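Local coordinates for putative restriction endonuclease domain-containing protein (Anabaena variabilis, PDB 3OT2) that is of unknown function but, as a member of the Uma2 (DUF820) family, is probably a nuclease with a PD-(D/E)XK restriction endonuclease fold, at residues M136-D141 with V147-P152. Sequence-based numbering, arbitrary orientation.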
HETATM    1  N   MSE A 136      -7.504  -6.855 -11.761  1.00 24.56           N
HETATM    2  CA  MSE A 136      -7.300  -5.549 -11.135  1.00 22.68           C
HETATM    3  C   MSE A 136      -7.772  -5.530  -9.699  1.00 28.01           C
HETATM    4  O   MSE A 136      -8.782  -6.142  -9.353  1.00 25.88           O
HETATM    5  CB  MSE A 136      -8.055  -4.442 -11.930  1.00 22.80           C
HETATM    6  CG  MSE A 136      -7.818  -3.024 -11.353  1.00 25.14           C
HETATM    7 SE   MSE A 136      -8.688  -1.643 -12.397  0.75 27.52          SE
HETATM    8  CE  MSE A 136      -7.457  -1.563 -13.905  1.00 25.72           C
ATOM      9  N   GLY A 137      -7.053  -4.768  -8.889  1.00 25.04           N
ATOM     10  CA  GLY A 137      -7.433  -4.482  -7.519  1.00 24.24           C
ATOM     11  C   GLY A 137      -7.598  -2.988  -7.342  1.00 28.34           C
ATOM     12  O   GLY A 137      -6.841  -2.205  -7.920  1.00 27.17           O
ATOM     13  N   TRP A 138      -8.630  -2.584  -6.594  1.00 26.29           N
ATOM     14  CA  TRP A 138      -8.851  -1.209  -6.170  1.00 26.17           C
ATOM     15  C   TRP A 138      -8.784  -1.131  -4.666  1.00 29.66           C
ATOM     16  O   TRP A 138      -9.480  -1.891  -3.986  1.00 30.01           O
ATOM     17  CB  TRP A 138     -10.251  -0.687  -6.587  1.00 24.54           C
ATOM     18  CG  TRP A 138     -10.402  -0.077  -7.955  1.00 25.30           C
ATOM     19  CD1 TRP A 138      -9.542  -0.150  -9.010  1.00 27.97           C
ATOM     20  CD2 TRP A 138     -11.555   0.623  -8.421  1.00 25.04           C
ATOM     21  NE1 TRP A 138     -10.058   0.531 -10.087  1.00 28.15           N
ATOM     22  CE2 TRP A 138     -11.294   1.028  -9.747  1.00 29.32           C
ATOM     23  CE3 TRP A 138     -12.770   1.007  -7.815  1.00 26.15           C
ATOM     24  CZ2 TRP A 138     -12.205   1.798 -10.488  1.00 28.79           C
ATOM     25  CZ3 TRP A 138     -13.668   1.773  -8.543  1.00 28.96           C
ATOM     26  CH2 TRP A 138     -13.385   2.158  -9.867  1.00 29.97           C
ATOM     27  N   LEU A 139      -7.980  -0.211  -4.141  1.00 26.01           N
ATOM     28  CA  LEU A 139      -7.952   0.070  -2.711  0.50 26.35           C
ATOM     29  C   LEU A 139      -8.444   1.501  -2.573  1.00 29.77           C
ATOM     30  O   LEU A 139      -7.744   2.441  -2.963  1.00 30.51           O
ATOM     31  CB  LEU A 139      -6.572  -0.156  -2.048  0.50 26.67           C
ATOM     32  CG  LEU A 139      -6.469   0.269  -0.564  0.50 31.75           C
ATOM     33  CD1 LEU A 139      -7.579  -0.325   0.274  0.50 30.52           C
ATOM     34  CD2 LEU A 139      -5.131  -0.102   0.011  0.50 34.63           C
ATOM     35  N   ILE A 140      -9.681   1.654  -2.110  1.00 26.04           N
ATOM     36  CA  ILE A 140     -10.337   2.957  -1.941  1.00 26.74           C
ATOM     37  C   ILE A 140     -10.108   3.440  -0.515  1.00 31.05           C
ATOM     38  O   ILE A 140     -10.386   2.713   0.439  1.00 31.59           O
ATOM     39  CB  ILE A 140     -11.866   2.896  -2.277  1.00 28.45           C
ATOM     40  CG1 ILE A 140     -12.107   2.463  -3.738  1.00 28.81           C
ATOM     41  CG2 ILE A 140     -12.569   4.258  -1.933  1.00 28.48           C
ATOM     42  CD1 ILE A 140     -13.565   2.110  -4.082  1.00 31.35           C
ATOM     43  N   ASP A 141      -9.588   4.659  -0.377  1.00 27.91           N
ATOM     44  CA  ASP A 141      -9.351   5.283   0.922  1.00 28.99           C
ATOM     45  C   ASP A 141     -10.288   6.497   1.040  1.00 33.32           C
ATOM     46  O   ASP A 141      -9.937   7.570   0.546  1.00 33.01           O
ATOM     47  CB  ASP A 141      -7.873   5.690   1.080  1.00 31.36           C
ATOM     48  CG  ASP A 141      -7.554   6.325   2.427  1.00 37.19           C
ATOM     49  OD1 ASP A 141      -8.493   6.794   3.110  1.00 38.22           O
ATOM     50  OD2 ASP A 141      -6.389   6.296   2.824  1.00 42.12           O
ATOM     51  N   VAL A 147      -7.660   6.462  -4.579  1.00 29.88           N
ATOM     52  CA  VAL A 147      -7.798   5.086  -5.031  1.00 27.96           C
ATOM     53  C   VAL A 147      -6.418   4.589  -5.473  1.00 31.10           C
ATOM     54  O   VAL A 147      -5.773   5.221  -6.315  1.00 30.92           O
ATOM     55  CB  VAL A 147      -8.874   4.844  -6.124  1.00 28.94           C
ATOM     56  CG1 VAL A 147      -8.978   3.350  -6.436  1.00 27.58           C
ATOM     57  CG2 VAL A 147     -10.240   5.392  -5.684  1.00 28.64           C
ATOM     58  N   PHE A 148      -5.978   3.452  -4.910  1.00 27.02           N
ATOM     59  CA  PHE A 148      -4.776   2.767  -5.383  1.00 26.67           C
ATOM     60  C   PHE A 148      -5.237   1.704  -6.340  1.00 30.54           C
ATOM     61  O   PHE A 148      -6.178   0.961  -6.024  1.00 29.00           O
ATOM     62  CB  PHE A 148      -3.955   2.146  -4.246  1.00 29.01           C
ATOM     63  CG  PHE A 148      -3.295   3.124  -3.306  1.00 33.43           C
ATOM     64  CD1 PHE A 148      -2.206   3.878  -3.715  1.00 37.71           C
ATOM     65  CD2 PHE A 148      -3.763   3.286  -2.009  1.00 38.37           C
ATOM     66  CE1 PHE A 148      -1.572   4.766  -2.830  1.00 40.05           C
ATOM     67  CE2 PHE A 148      -3.108   4.156  -1.115  1.00 42.82           C
ATOM     68  CZ  PHE A 148      -2.019   4.884  -1.538  1.00 40.15           C
ATOM     69  N   VAL A 149      -4.620   1.647  -7.514  1.00 27.40           N
ATOM     70  CA  VAL A 149      -4.952   0.675  -8.562  1.00 25.27           C
ATOM     71  C   VAL A 149      -3.804  -0.332  -8.673  1.00 28.88           C
ATOM     72  O   VAL A 149      -2.649   0.048  -8.896  1.00 28.01           O
ATOM     73  CB  VAL A 149      -5.268   1.373  -9.908  1.00 28.29           C
ATOM     74  CG1 VAL A 149      -5.350   0.353 -11.052  1.00 28.25           C
ATOM     75  CG2 VAL A 149      -6.571   2.171  -9.813  1.00 28.42           C
ATOM     76  N   TYR A 150      -4.146  -1.616  -8.551  1.00 25.67           N
ATOM     77  CA  TYR A 150      -3.220  -2.734  -8.603  1.00 25.45           C
ATOM     78  C   TYR A 150      -3.466  -3.609  -9.842  1.00 29.99           C
ATOM     79  O   TYR A 150      -4.576  -4.075 -10.028  1.00 29.14           O
ATOM     80  CB  TYR A 150      -3.415  -3.591  -7.341  1.00 26.03           C
ATOM     81  CG  TYR A 150      -3.008  -2.912  -6.056  1.00 27.68           C
ATOM     82  CD1 TYR A 150      -3.891  -2.084  -5.368  1.00 29.16           C
ATOM     83  CD2 TYR A 150      -1.746  -3.118  -5.510  1.00 28.93           C
ATOM     84  CE1 TYR A 150      -3.522  -1.473  -4.169  1.00 29.70           C
ATOM     85  CE2 TYR A 150      -1.366  -2.507  -4.315  1.00 30.87           C
ATOM     86  CZ  TYR A 150      -2.252  -1.677  -3.656  1.00 33.84           C
ATOM     87  OH  TYR A 150      -1.854  -1.083  -2.487  1.00 36.95           O
ATOM     88  N   ARG A 151      -2.424  -3.821 -10.665  1.00 28.50           N
ATOM     89  CA  ARG A 151      -2.463  -4.674 -11.854  0.50 29.40           C
ATOM     90  C   ARG A 151      -1.327  -5.684 -11.754  1.00 33.50           C
ATOM     91  O   ARG A 151      -0.294  -5.357 -11.142  1.00 32.69           O
ATOM     92  CB  ARG A 151      -2.339  -3.851 -13.142  0.50 32.41           C
ATOM     93  CG  ARG A 151      -3.518  -2.935 -13.444  0.50 41.17           C
ATOM     94  CD  ARG A 151      -3.123  -2.120 -14.643  0.50 47.56           C
ATOM     95  NE  ARG A 151      -4.235  -1.491 -15.326  0.50 45.47           N
ATOM     96  CZ  ARG A 151      -4.404  -0.176 -15.462  0.50 49.79           C
ATOM     97  NH1 ARG A 151      -3.560   0.676 -14.885  0.50 29.13           N
ATOM     98  NH2 ARG A 151      -5.417   0.298 -16.176  0.50 29.38           N
ATOM     99  N   PRO A 152      -1.469  -6.921 -12.288  1.00 32.25           N
ATOM    100  CA  PRO A 152      -0.367  -7.889 -12.150  1.00 32.20           C
ATOM    101  C   PRO A 152       0.935  -7.384 -12.754  1.00 34.46           C
ATOM    102  O   PRO A 152       0.938  -6.813 -13.842  1.00 33.57           O
ATOM    103  CB  PRO A 152      -0.879  -9.123 -12.911  1.00 33.74           C
ATOM    104  CG  PRO A 152      -2.324  -8.976 -12.951  1.00 37.76           C
ATOM    105  CD  PRO A 152      -2.594  -7.523 -13.051  1.00 33.33           C
TER
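Val149 stands between Met136 and Trp138, and its two methyls divide the work. With CG1 anti to the backbone N (chi1 169°), that methyl faces selenomethionine Met136, whose CE is 4.0 Å from Val149 CG1, while CG2 approaches the indole obliquely, 3.9 Å from Trp138 CD1. Val147 meets the same side of the indole: its CG1 sits over the face of the five-membered ring, 4.2 Å from the centroid and 19° off the normal, a CH-pi contact. The indole is further fixed by a hydrogen bond from Trp138 NE1 to Pro167 O and by an edge-to-face contact with Trp108. Replacing Val149 by an alanine removes both methyls and would probably open a gap beside Met136 CE and Trp138 CD1.

On the other face of the sheet, that of Leu139, Phe148 and Tyr150, the buried middle is tight: a CB on Gly137 would come within 3.4 Å of Tyr150 CB. The Tyr150 ring turns its edge to strand 136-141, with Gly137 O in the ring plane and Leu139 CB 3.9 Å from Tyr150 CE1; helix 119-131 packs against the same ring. Four near-straight backbone bonds tie the Gly137-Tyr150 and Leu139-Phe148 pairs, among them Gly137 N to Tyr150 O at 2.8 Å.

By contrast, the Arg151 end is partly open to solvent, although Met136 CE still lies over one guanidinium face, 3.5 Å from Arg151 NE; Glu157 takes NH1 in a salt bridge. With strand axes 4.6 Å apart at 167°, the pair forms an antiparallel beta hairpin within the mixed central sheet, in which strand 136-141 also runs parallel to strand 108-112, consistent with the PD-(D/E)XK nuclease fold.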